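KLLA0B12012p (Kluyveromyces lactis, PDB 6Y3P) is the C-terminal ATP-grasp domain of yeast Pby1, a direct partner of the mRNA decapping enzyme Dcp2, and probably binds ATP and a metal ion. Local coordinates at residues A[10-15]-A[19-24]; A[53-58]-A[347-352]; A[368-373]-A[389-394]; A[61-64]-A[68-71]; A[75-80]-A[325-330]. All blocks are in the same frame, centred on the assembly; numbering follows the deposited sequence.

Contact 1: residues A[10-15]-A[19-24]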
# COMPACT_ATOMS: atom_id res chain seq x y z
N ILE A 10 7.83 25.49 10.37
CA ILE A 10 7.83 24.34 9.45
C ILE A 10 9.28 23.92 9.25
O ILE A 10 10.09 24.74 8.84
CB ILE A 10 7.09 24.63 8.09
CG1 ILE A 10 5.56 24.65 8.26
CG2 ILE A 10 7.46 23.58 7.01
CD1 ILE A 10 4.79 25.44 7.16
N VAL A 11 9.60 22.63 9.51
CA VAL A 11 10.94 22.04 9.39
C VAL A 11 10.93 21.00 8.26
O VAL A 11 10.20 20.01 8.33
CB VAL A 11 11.46 21.44 10.73
CG1 VAL A 11 12.87 20.89 10.59
CG2 VAL A 11 11.39 22.44 11.88
N LEU A 12 11.75 21.21 7.22
CA LEU A 12 11.86 20.32 6.06
C LEU A 12 13.28 19.79 6.00
O LEU A 12 14.15 20.45 5.46
CB LEU A 12 11.50 21.11 4.78
CG LEU A 12 11.33 20.35 3.45
CD1 LEU A 12 10.29 19.21 3.56
CD2 LEU A 12 10.92 21.32 2.33
N THR A 13 13.52 18.61 6.61
CA THR A 13 14.84 17.96 6.73
C THR A 13 15.17 17.01 5.57
O THR A 13 16.23 16.37 5.57
CB THR A 13 14.98 17.25 8.09
OG1 THR A 13 13.98 16.23 8.20
CG2 THR A 13 14.89 18.22 9.26
N ILE A 14 14.28 16.93 4.59
CA ILE A 14 14.47 16.10 3.43
C ILE A 14 15.57 16.68 2.54
O ILE A 14 15.61 17.89 2.32
CB ILE A 14 13.11 15.89 2.73
CG1 ILE A 14 12.58 14.51 3.12
CG2 ILE A 14 13.12 16.08 1.20
CD1 ILE A 14 11.17 14.45 3.32
N PRO A 15 16.51 15.81 2.07
CA PRO A 15 17.57 16.30 1.17
C PRO A 15 16.98 17.01 -0.04
O PRO A 15 15.99 16.55 -0.62
CB PRO A 15 18.29 15.01 0.77
CG PRO A 15 18.03 14.07 1.90
CD PRO A 15 16.62 14.36 2.27
N TYR A 19 13.01 14.31 -4.96
CA TYR A 19 11.96 14.65 -5.93
C TYR A 19 10.86 15.57 -5.36
O TYR A 19 10.43 16.51 -6.05
CB TYR A 19 11.35 13.34 -6.49
CG TYR A 19 10.41 13.53 -7.66
CD1 TYR A 19 10.90 13.80 -8.94
CD2 TYR A 19 9.03 13.44 -7.49
CE1 TYR A 19 10.03 14.01 -10.01
CE2 TYR A 19 8.15 13.64 -8.56
CZ TYR A 19 8.66 13.91 -9.82
OH TYR A 19 7.81 14.10 -10.88
N ILE A 20 10.42 15.31 -4.11
CA ILE A 20 9.32 16.02 -3.45
C ILE A 20 9.69 17.37 -2.77
O ILE A 20 8.78 18.06 -2.31
CB ILE A 20 8.60 15.07 -2.45
CG1 ILE A 20 9.56 14.59 -1.31
CG2 ILE A 20 8.02 13.87 -3.23
CD1 ILE A 20 8.89 13.92 -0.11
N TYR A 21 11.00 17.73 -2.71
CA TYR A 21 11.48 18.96 -2.05
C TYR A 21 10.89 20.26 -2.66
O TYR A 21 10.27 21.04 -1.93
CB TYR A 21 13.02 19.01 -1.98
CG TYR A 21 13.55 20.24 -1.27
CD1 TYR A 21 13.76 20.24 0.11
CD2 TYR A 21 13.86 21.40 -1.98
CE1 TYR A 21 14.23 21.38 0.76
CE2 TYR A 21 14.34 22.54 -1.34
CZ TYR A 21 14.54 22.52 0.03
OH TYR A 21 15.03 23.65 0.64
N GLY A 22 11.10 20.48 -3.96
CA GLY A 22 10.57 21.61 -4.71
C GLY A 22 9.07 21.73 -4.54
O GLY A 22 8.60 22.77 -4.04
N PRO A 23 8.29 20.64 -4.86
CA PRO A 23 6.83 20.66 -4.63
C PRO A 23 6.42 21.06 -3.21
O PRO A 23 5.53 21.91 -3.07
CB PRO A 23 6.41 19.22 -4.94
CG PRO A 23 7.42 18.74 -5.90
CD PRO A 23 8.70 19.35 -5.46
N LEU A 24 7.05 20.47 -2.17
CA LEU A 24 6.74 20.78 -0.77
C LEU A 24 6.99 22.24 -0.41
O LEU A 24 6.16 22.84 0.27
CB LEU A 24 7.48 19.85 0.20
CG LEU A 24 6.85 18.50 0.46
CD1 LEU A 24 7.86 17.55 1.04
CD2 LEU A 24 5.63 18.63 1.36
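Ile20 and Ile14 meet through their CD1 methyls, 4.2 Å apart, at the first turn of a beta-alpha-beta unit, where strand 8-12 leaves the parallel sheet and the chain folds back into helix 21-31. The two side chains cross at about a right angle. Ile20 reaches this spot because its CG1 sits between the backbone N and the carbonyl carbon (chi1 62°), which brings the CD1 end in toward the loop that follows the strand. Next comes Tyr21, which loses the most surface here. Its ring slants against the CD2 methyl of Leu12, 3.7 Å from CE1, while the carbonyl oxygen of Ile14 lies 3.7 Å from ring atom CD1; its CB also packs near the CG2 branch of Ile14. The phenol therefore lies beside the strand end and the loop that follows it. One turn after Ile20, Leu24 meets Leu12 as well. Its backbone N bonds to the carbonyl of Ile20 as the helix gets under way, and its side chain also touches Phe367 of helix 357-375 and Tyr52 of the neighbouring strand 48-52. Leu12 thus divides its two methyls between two helix residues: CD2 goes to the tyrosine, and CD1 stops 3.9 Å from CD1 of Leu24.

Contact 2: residues A[53-58]-A[347-352]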
# COMPACT_ATOMS: atom_id res chain seq x y z
N GLY A 53 9.94 15.16 7.22
CA GLY A 53 11.22 14.50 7.07
C GLY A 53 11.12 13.07 6.58
O GLY A 53 10.03 12.56 6.37
N ASP A 54 12.28 12.42 6.38
CA ASP A 54 12.39 11.00 6.05
C ASP A 54 12.13 10.30 7.38
O ASP A 54 12.26 10.95 8.41
CB ASP A 54 13.78 10.65 5.49
CG ASP A 54 14.02 11.20 4.10
OD1 ASP A 54 13.14 11.02 3.23
OD2 ASP A 54 15.08 11.81 3.89
N TYR A 55 11.68 9.03 7.36
CA TYR A 55 11.28 8.31 8.57
C TYR A 55 12.28 8.41 9.71
O TYR A 55 11.88 8.75 10.83
CB TYR A 55 10.91 6.84 8.31
CG TYR A 55 10.33 6.19 9.55
CD1 TYR A 55 9.14 6.64 10.11
CD2 TYR A 55 11.01 5.16 10.20
CE1 TYR A 55 8.61 6.06 11.26
CE2 TYR A 55 10.50 4.58 11.37
CZ TYR A 55 9.29 5.03 11.89
OH TYR A 55 8.78 4.45 13.03
N GLU A 56 13.57 8.17 9.41
CA GLU A 56 14.65 8.22 10.38
C GLU A 56 14.96 9.61 10.94
O GLU A 56 15.51 9.69 12.03
CB GLU A 56 15.94 7.56 9.82
CG GLU A 56 15.91 6.03 9.72
CD GLU A 56 15.15 5.22 10.76
OE1 GLU A 56 14.31 4.38 10.36
OE2 GLU A 56 15.39 5.42 11.98
N GLN A 57 14.60 10.72 10.21
CA GLN A 57 14.89 12.08 10.71
C GLN A 57 13.82 12.53 11.74
O GLN A 57 14.04 13.47 12.51
CB GLN A 57 14.98 13.12 9.58
CG GLN A 57 16.00 12.84 8.48
CD GLN A 57 15.71 13.55 7.18
OE1 GLN A 57 14.57 13.93 6.87
NE2 GLN A 57 16.71 13.71 6.36
N LEU A 58 12.65 11.87 11.74
CA LEU A 58 11.59 12.28 12.66
C LEU A 58 11.85 11.83 14.11
O LEU A 58 12.59 10.87 14.33
CB LEU A 58 10.21 11.84 12.17
CG LEU A 58 9.82 12.25 10.75
CD1 LEU A 58 8.53 11.60 10.35
CD2 LEU A 58 9.72 13.76 10.60
N ASN A 347 2.49 0.51 1.55
CA ASN A 347 3.89 0.89 1.70
C ASN A 347 4.00 2.27 2.34
O ASN A 347 3.41 3.24 1.85
CB ASN A 347 4.64 0.86 0.36
CG ASN A 347 4.67 -0.49 -0.28
OD1 ASN A 347 5.31 -1.43 0.20
ND2 ASN A 347 3.97 -0.63 -1.39
N ALA A 348 4.73 2.32 3.43
CA ALA A 348 5.09 3.51 4.19
C ALA A 348 6.26 4.12 3.44
O ALA A 348 7.06 3.38 2.84
CB ALA A 348 5.55 3.12 5.60
N PHE A 349 6.38 5.45 3.50
CA PHE A 349 7.44 6.25 2.89
C PHE A 349 7.75 5.79 1.44
O PHE A 349 8.88 5.40 1.12
CB PHE A 349 8.67 6.28 3.84
CG PHE A 349 8.40 7.20 5.01
CD1 PHE A 349 7.60 6.78 6.08
CD2 PHE A 349 8.88 8.51 5.02
CE1 PHE A 349 7.31 7.65 7.13
CE2 PHE A 349 8.57 9.38 6.06
CZ PHE A 349 7.80 8.94 7.12
N PRO A 350 6.71 5.78 0.57
CA PRO A 350 6.91 5.32 -0.81
C PRO A 350 7.82 6.25 -1.63
O PRO A 350 7.94 7.43 -1.31
CB PRO A 350 5.49 5.34 -1.39
CG PRO A 350 4.78 6.39 -0.60
CD PRO A 350 5.31 6.22 0.79
N ASP A 351 8.47 5.70 -2.67
CA ASP A 351 9.30 6.53 -3.54
C ASP A 351 8.33 7.25 -4.47
O ASP A 351 7.56 6.61 -5.18
CB ASP A 351 10.36 5.70 -4.33
CG ASP A 351 11.55 6.49 -4.89
OD1 ASP A 351 11.78 7.65 -4.45
OD2 ASP A 351 12.29 5.92 -5.73
N PHE A 352 8.29 8.57 -4.34
CA PHE A 352 7.46 9.45 -5.15
C PHE A 352 8.18 9.82 -6.46
O PHE A 352 7.54 10.37 -7.34
CB PHE A 352 7.09 10.72 -4.37
CG PHE A 352 6.25 10.51 -3.12
CD1 PHE A 352 4.87 10.34 -3.21
CD2 PHE A 352 6.84 10.50 -1.86
CE1 PHE A 352 4.10 10.15 -2.06
CE2 PHE A 352 6.07 10.29 -0.72
CZ PHE A 352 4.71 10.12 -0.82
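Phe349 lays its ring against Tyr55, and these two side chains carry most of the buried surface between the loop 53-58 and the loop 347-352. CB of Tyr55 stands almost exactly over the centre of the phenylalanine ring, 3.8 Å from its centroid and 8° off the normal, a CH-pi contact. The tyrosine ring then rises past one side: it is offset edge-to-face, its edge toward the phenylalanine face, with the planes at 62°. The nearest ring atoms are CD1 of Tyr55 and CE1 of Phe349, 3.6 Å apart. CB and CA of Tyr55 lie over the phenylalanine face, and CG anti to its backbone N (chi1 -172°) carries the phenol on past it, where Arg77 meets it in a cation-pi contact.

The rim of the Phe349 ring is occupied too. The carbonyl oxygen of Gly53 lies in the ring plane, 3.5 Å from CE2, and CD1 of Leu58 comes to 4.2 Å from CZ of Phe349, also at the edge. Behind this surface the 53-58 turn is braced from within, since OE1 of Gln57 accepts from the backbone N of Asp54 at 2.8 Å in a nearly straight bond, the donor lying above the carbonyl plane. The same OE1 also bonds to Thr13 OG1.

The contact links the loop leaving the parallel sheet, between strand 48-52 and helix 60-65, to the loop leaving the six-stranded antiparallel sheet, between strand 341-347 and helix 357-375, with Glu327 of strand 326-335 packed against Phe349 and strand 69-71 against Leu58.

Contact 3: residues A[368-373]-A[389-394]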
# COMPACT_ATOMS: atom_id res chain seq x y z
N ASP A 368 0.20 19.84 -2.85
CA ASP A 368 -0.63 21.03 -2.73
C ASP A 368 -1.85 20.73 -1.83
O ASP A 368 -2.12 21.48 -0.90
CB ASP A 368 -1.09 21.48 -4.12
CG ASP A 368 -1.55 22.92 -4.11
OD1 ASP A 368 -0.67 23.82 -4.03
OD2 ASP A 368 -2.78 23.15 -4.04
N ASP A 369 -2.52 19.58 -2.06
CA ASP A 369 -3.69 19.12 -1.31
C ASP A 369 -3.35 18.75 0.11
O ASP A 369 -4.10 19.10 1.01
CB ASP A 369 -4.36 17.95 -2.02
CG ASP A 369 -4.95 18.29 -3.39
OD1 ASP A 369 -5.27 19.48 -3.62
OD2 ASP A 369 -5.10 17.36 -4.23
N VAL A 370 -2.20 18.06 0.31
CA VAL A 370 -1.74 17.62 1.62
C VAL A 370 -1.50 18.83 2.51
O VAL A 370 -2.02 18.89 3.62
CB VAL A 370 -0.50 16.69 1.52
CG1 VAL A 370 0.16 16.48 2.89
CG2 VAL A 370 -0.87 15.34 0.91
N VAL A 371 -0.78 19.82 1.99
CA VAL A 371 -0.48 21.05 2.72
C VAL A 371 -1.74 21.92 2.94
O VAL A 371 -1.99 22.32 4.07
CB VAL A 371 0.69 21.82 2.05
CG1 VAL A 371 0.90 23.18 2.68
CG2 VAL A 371 1.98 20.99 2.10
N SER A 372 -2.56 22.15 1.89
CA SER A 372 -3.75 23.00 2.00
C SER A 372 -4.91 22.42 2.81
O SER A 372 -5.77 23.20 3.26
CB SER A 372 -4.25 23.39 0.61
OG SER A 372 -4.67 22.26 -0.14
N ILE A 373 -4.97 21.07 2.99
CA ILE A 373 -6.10 20.40 3.67
C ILE A 373 -5.70 19.78 5.02
O ILE A 373 -6.48 19.84 5.98
CB ILE A 373 -6.77 19.37 2.70
CG1 ILE A 373 -7.40 20.11 1.49
CG2 ILE A 373 -7.81 18.45 3.41
CD1 ILE A 373 -7.69 19.28 0.29
N SER A 389 -12.65 18.39 -6.23
CA SER A 389 -11.39 17.97 -5.62
C SER A 389 -11.01 16.54 -5.97
O SER A 389 -11.86 15.65 -5.99
CB SER A 389 -11.47 18.11 -4.10
OG SER A 389 -10.23 17.82 -3.50
N LYS A 390 -9.72 16.31 -6.20
CA LYS A 390 -9.21 14.96 -6.45
C LYS A 390 -8.63 14.35 -5.16
O LYS A 390 -8.15 13.22 -5.18
CB LYS A 390 -8.22 14.95 -7.63
CG LYS A 390 -8.85 15.53 -8.89
CD LYS A 390 -8.72 14.63 -10.09
CE LYS A 390 -9.29 15.29 -11.31
NZ LYS A 390 -10.76 15.11 -11.38
N PHE A 391 -8.73 15.09 -4.03
CA PHE A 391 -8.31 14.67 -2.68
C PHE A 391 -9.60 14.42 -1.92
O PHE A 391 -10.19 15.34 -1.36
CB PHE A 391 -7.48 15.77 -2.02
CG PHE A 391 -6.53 15.32 -0.94
CD1 PHE A 391 -5.45 14.49 -1.23
CD2 PHE A 391 -6.63 15.84 0.36
CE1 PHE A 391 -4.54 14.13 -0.24
CE2 PHE A 391 -5.70 15.49 1.34
CZ PHE A 391 -4.66 14.64 1.03
N VAL A 392 -10.06 13.18 -1.95
CA VAL A 392 -11.37 12.80 -1.41
C VAL A 392 -11.32 12.18 -0.01
O VAL A 392 -10.63 11.19 0.21
CB VAL A 392 -12.05 11.86 -2.45
CG1 VAL A 392 -13.47 11.48 -2.03
CG2 VAL A 392 -12.03 12.49 -3.85
N GLU A 393 -12.11 12.74 0.91
CA GLU A 393 -12.24 12.22 2.26
C GLU A 393 -13.15 10.99 2.23
O GLU A 393 -14.34 11.12 1.95
CB GLU A 393 -12.80 13.26 3.20
CG GLU A 393 -12.53 12.90 4.65
CD GLU A 393 -13.42 13.67 5.60
OE1 GLU A 393 -14.52 13.17 5.92
OE2 GLU A 393 -13.05 14.82 5.93
N VAL A 394 -12.56 9.80 2.51
CA VAL A 394 -13.25 8.50 2.42
C VAL A 394 -13.64 7.95 3.79
O VAL A 394 -14.46 7.03 3.88
CB VAL A 394 -12.45 7.47 1.57
CG1 VAL A 394 -12.22 7.99 0.17
CG2 VAL A 394 -11.12 7.11 2.24
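Phe391, the first residue of its strand, pushes its ring against helix 368-373 and is touched there by three side chains. CB of Asp369 covers one face, 3.8 Å from the ring centroid and 22° off the normal, in a CH-pi contact displaced toward the ring's attached end, CB of Asp369 being 3.6 Å from CG of Phe391. The carboxylate does not lie on the ring; it carries on past it, so that OD2 of Asp369 ends beside CB of Phe391. One turn along the helix, Ile373 runs past the phenylalanine in the opposite direction and sets its CD1 methyl 3.6 Å from CD2 of Phe391. At the far end of the ring, CG2 of Val370 approaches CZ of Phe391 at 3.9 Å.

Torsions explain the reach. Phe391 holds CG anti to its backbone N (chi1 -156°), which extends the ring from the strand to the helix. Its backbone is steadied by an ST turn, the N of Phe391 donating to OG of Ser389 at 3.2 Å. Within the helix, the carbonyl of Asp368 takes two bonds from Ser372, one from N and one from OG, arriving from opposite faces of the carbonyl plane.

The contact packs helix 357-375 on strand 391-396 of the six-stranded antiparallel sheet of this ATP-grasp domain. That strand pairs antiparallel with strand 228-239, whose Phe230 stacks with Phe391. The segment axes of helix and strand come within 10.1 Å at 58°, while helix 21-31 packs against Asp368, Val371 and Ser372.

Contact 4: residues A[61-64]-A[68-71]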
# COMPACT_ATOMS: atom_id res chain seq x y z
N ASP A 61 9.62 10.16 19.92
CA ASP A 61 9.44 10.46 21.35
C ASP A 61 8.81 11.85 21.57
O ASP A 61 7.97 12.00 22.45
CB ASP A 61 10.76 10.30 22.13
CG ASP A 61 11.30 8.87 22.13
OD1 ASP A 61 12.30 8.62 21.42
OD2 ASP A 61 10.71 8.01 22.82
N GLN A 62 9.20 12.84 20.75
CA GLN A 62 8.67 14.21 20.79
C GLN A 62 7.27 14.31 20.16
O GLN A 62 6.56 15.30 20.37
CB GLN A 62 9.65 15.19 20.13
CG GLN A 62 10.65 15.77 21.08
CD GLN A 62 10.38 17.22 21.35
OE1 GLN A 62 9.43 17.58 22.04
NE2 GLN A 62 11.25 18.07 20.85
N LEU A 63 6.87 13.30 19.38
CA LEU A 63 5.57 13.23 18.72
C LEU A 63 4.53 12.70 19.71
O LEU A 63 3.38 13.14 19.68
CB LEU A 63 5.67 12.34 17.46
CG LEU A 63 4.42 12.11 16.60
CD1 LEU A 63 3.95 13.40 15.92
CD2 LEU A 63 4.70 11.07 15.55
N MET A 64 4.93 11.74 20.55
CA MET A 64 4.03 11.15 21.54
C MET A 64 4.00 11.89 22.87
O MET A 64 3.10 11.65 23.67
CB MET A 64 4.30 9.65 21.74
CG MET A 64 5.69 9.35 22.21
SD MET A 64 5.85 7.59 22.51
CE MET A 64 7.54 7.34 22.03
N LEU A 68 3.11 20.15 20.46
CA LEU A 68 3.53 21.24 19.59
C LEU A 68 4.17 20.71 18.34
O LEU A 68 4.11 21.37 17.31
CB LEU A 68 4.52 22.16 20.34
CG LEU A 68 3.91 23.09 21.39
CD1 LEU A 68 5.00 23.91 22.09
CD2 LEU A 68 2.89 23.99 20.78
N TYR A 69 4.78 19.51 18.42
CA TYR A 69 5.51 18.84 17.34
C TYR A 69 4.60 17.98 16.47
O TYR A 69 3.96 17.06 16.96
CB TYR A 69 6.65 17.99 17.93
CG TYR A 69 7.45 17.20 16.92
CD1 TYR A 69 8.43 17.82 16.14
CD2 TYR A 69 7.32 15.82 16.82
CE1 TYR A 69 9.22 17.09 15.26
CE2 TYR A 69 8.11 15.08 15.94
CZ TYR A 69 9.07 15.71 15.17
OH TYR A 69 9.87 14.98 14.34
N HIS A 70 4.56 18.28 15.18
CA HIS A 70 3.79 17.54 14.19
C HIS A 70 4.75 17.00 13.19
O HIS A 70 5.74 17.66 12.87
CB HIS A 70 2.72 18.42 13.52
CG HIS A 70 1.77 19.05 14.50
ND1 HIS A 70 2.21 19.95 15.46
CD2 HIS A 70 0.43 18.92 14.61
CE1 HIS A 70 1.13 20.31 16.14
NE2 HIS A 70 0.04 19.72 15.66
N ALA A 71 4.55 15.77 12.79
CA ALA A 71 5.42 15.08 11.86
C ALA A 71 4.61 14.39 10.74
O ALA A 71 3.41 14.16 10.88
CB ALA A 71 6.29 14.08 12.61
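Tyr69 lays its ring beside helix 60-65, with CB of Gln62 over one face, 4.1 Å from CD2 of the tyrosine. The backbone of the helix comes along too: N of Leu63 is 3.6 Å from the same CD2, CA of Leu63 meets the ring at its edge, in plane, and the Gln62 carbonyl oxygen lies 3.6 Å from CB of Tyr69. This is the closing half of a beta-alpha-beta unit, strand 48-52, helix 60-65, strand 69-71, in the parallel sheet. Leu63, with CG anti to the backbone N (chi1 180°), sends CD1 further along the strand, to 4.1 Å from CB of Ala71. The amide of Gln62 takes no part in the overlap and bonds to Asn66 instead, while the phenol oxygen of Tyr69 is held by His51 ND1 and the backbone N of Asp59. A phenylalanine in place of Tyr69 would probably keep the packing against Leu63 but leave the Asp59 N-H and the His51 ring without this oxygen as partner. The contact therefore separates two jobs: carbon and backbone atoms make the packing, while the side-chain polar ends bond to residues outside the two segments, and Asn324 ND2 bonds the carbonyls of both Leu63 and Tyr69.

Contact 5: residues A[75-80]-A[325-330]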
# COMPACT_ATOMS: atom_id res chain seq x y z
N ILE A 75 3.02 6.63 14.61
CA ILE A 75 3.90 5.81 15.43
C ILE A 75 3.58 4.31 15.27
O ILE A 75 4.49 3.54 14.97
CB ILE A 75 3.87 6.29 16.90
CG1 ILE A 75 4.61 7.64 17.01
CG2 ILE A 75 4.51 5.26 17.84
CD1 ILE A 75 4.52 8.34 18.36
N TYR A 76 2.31 3.92 15.45
CA TYR A 76 1.86 2.53 15.38
C TYR A 76 1.16 2.27 14.06
O TYR A 76 -0.03 2.55 13.93
CB TYR A 76 0.94 2.18 16.57
CG TYR A 76 1.60 2.30 17.93
CD1 TYR A 76 2.53 1.36 18.36
CD2 TYR A 76 1.33 3.38 18.76
CE1 TYR A 76 3.18 1.48 19.59
CE2 TYR A 76 1.95 3.50 20.00
CZ TYR A 76 2.87 2.54 20.42
OH TYR A 76 3.47 2.65 21.64
N ARG A 77 1.88 1.74 13.08
CA ARG A 77 1.26 1.48 11.81
C ARG A 77 1.63 0.10 11.22
O ARG A 77 1.28 -0.19 10.08
CB ARG A 77 1.53 2.66 10.84
CG ARG A 77 2.92 2.77 10.29
CD ARG A 77 3.76 3.86 10.92
NE ARG A 77 5.17 3.52 10.70
CZ ARG A 77 5.93 4.02 9.73
NH1 ARG A 77 7.18 3.60 9.57
NH2 ARG A 77 5.44 4.95 8.92
N LYS A 78 2.28 -0.76 12.02
CA LYS A 78 2.72 -2.12 11.68
C LYS A 78 1.57 -3.02 11.20
O LYS A 78 1.76 -3.83 10.30
CB LYS A 78 3.45 -2.75 12.89
CG LYS A 78 3.47 -4.27 12.97
CD LYS A 78 4.58 -4.74 13.86
CE LYS A 78 4.59 -6.24 13.95
NZ LYS A 78 5.80 -6.76 14.63
N ALA A 79 0.37 -2.82 11.79
CA ALA A 79 -0.88 -3.52 11.47
C ALA A 79 -1.33 -3.30 10.01
O ALA A 79 -2.16 -4.07 9.54
CB ALA A 79 -1.97 -3.09 12.45
N ILE A 80 -0.80 -2.28 9.30
CA ILE A 80 -1.17 -2.05 7.90
C ILE A 80 0.06 -2.06 6.97
O ILE A 80 -0.05 -2.55 5.86
CB ILE A 80 -2.11 -0.82 7.64
CG1 ILE A 80 -1.37 0.54 7.67
CG2 ILE A 80 -3.31 -0.83 8.59
CD1 ILE A 80 -2.10 1.68 7.01
N SER A 325 -0.15 13.88 13.88
CA SER A 325 0.50 13.18 12.78
C SER A 325 -0.33 13.27 11.53
O SER A 325 -1.53 13.47 11.60
CB SER A 325 0.67 11.70 13.12
OG SER A 325 1.50 11.51 14.25
N LEU A 326 0.34 13.14 10.39
CA LEU A 326 -0.24 12.94 9.07
C LEU A 326 0.69 11.97 8.37
O LEU A 326 1.84 11.87 8.76
CB LEU A 326 -0.55 14.20 8.22
CG LEU A 326 0.60 15.09 7.72
CD1 LEU A 326 1.38 14.44 6.55
CD2 LEU A 326 0.03 16.38 7.22
N GLU A 327 0.20 11.23 7.40
CA GLU A 327 1.07 10.32 6.67
C GLU A 327 0.48 9.99 5.33
O GLU A 327 -0.70 9.69 5.25
CB GLU A 327 1.39 9.04 7.47
CG GLU A 327 2.53 8.24 6.84
CD GLU A 327 3.16 7.10 7.62
OE1 GLU A 327 2.89 7.00 8.83
OE2 GLU A 327 3.91 6.31 7.00
N THR A 328 1.32 9.99 4.28
CA THR A 328 0.82 9.55 2.99
C THR A 328 1.47 8.20 2.71
O THR A 328 2.69 8.03 2.81
CB THR A 328 0.82 10.60 1.87
OG1 THR A 328 1.45 10.09 0.70
CG2 THR A 328 1.37 11.93 2.27
N PHE A 329 0.63 7.21 2.44
CA PHE A 329 1.03 5.84 2.18
C PHE A 329 0.79 5.54 0.70
O PHE A 329 -0.07 6.15 0.07
CB PHE A 329 0.17 4.87 3.01
CG PHE A 329 0.15 5.09 4.50
CD1 PHE A 329 -0.80 5.91 5.09
CD2 PHE A 329 1.03 4.39 5.33
CE1 PHE A 329 -0.85 6.07 6.48
CE2 PHE A 329 0.97 4.55 6.73
CZ PHE A 329 0.04 5.39 7.29
N GLY A 330 1.53 4.55 0.20
CA GLY A 330 1.41 4.01 -1.14
C GLY A 330 0.63 2.71 -1.12
O GLY A 330 1.15 1.68 -0.67
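Arg77 and Glu327 form a salt bridge in the buried interior, between the residue just before helix 78-81 and strand 326-335. NH2 of the arginine does the work: it lies 2.8 Å from OE2 of Glu327 and gives a weaker, longer bond to OE1, 3.3 Å away at 150°. The carboxylate meets the guanidinium at its edge, near the plane, with the two planes 37° apart. OE1 has further partners, accepting from the backbone N of Tyr74 and weakly pairing with Ser73 OG. Glu327 spans the gap by standing extended, CG anti to its backbone N (chi1 -168°). Phe329 packs beside this pair: CD1 of Ile80 sits over one ring face, 4.2 Å above the plane and toward the rim, while Glu327 CG lies over the opposite face. Ser325 OG is satisfied by the carbonyl of Ser73. A glutamine in place of Glu327 would probably leave the Arg77 charge without its counter-ion. With charges this well buried, pairing is likely to be what makes them tolerable, and the shared carboxylate ties loop 73-77 to the sheet.

How the contacts relate
Contacts 1 and 4 both hold a helix onto the parallel sheet of strands 8-12, 48-52 and 69-71, and both are buried and rest on apolar side chains. Contact 5 is also buried, nearest the centre of the chain, yet it alone is built round a salt bridge. Contacts 2 and 3 are partly buried and centre on aromatic rings met by CH-pi groups. Contact 2 touches three of the others: Asp54 packs on Pro15 of contact 1, Leu58 on contact 4, and Asn347 bonds to Gly330 of contact 5. Contacts 4 and 5 meet where Ala71 bonds to Leu326, joining the parallel sheet to the six-stranded antiparallel sheet, which contact 3 also reaches.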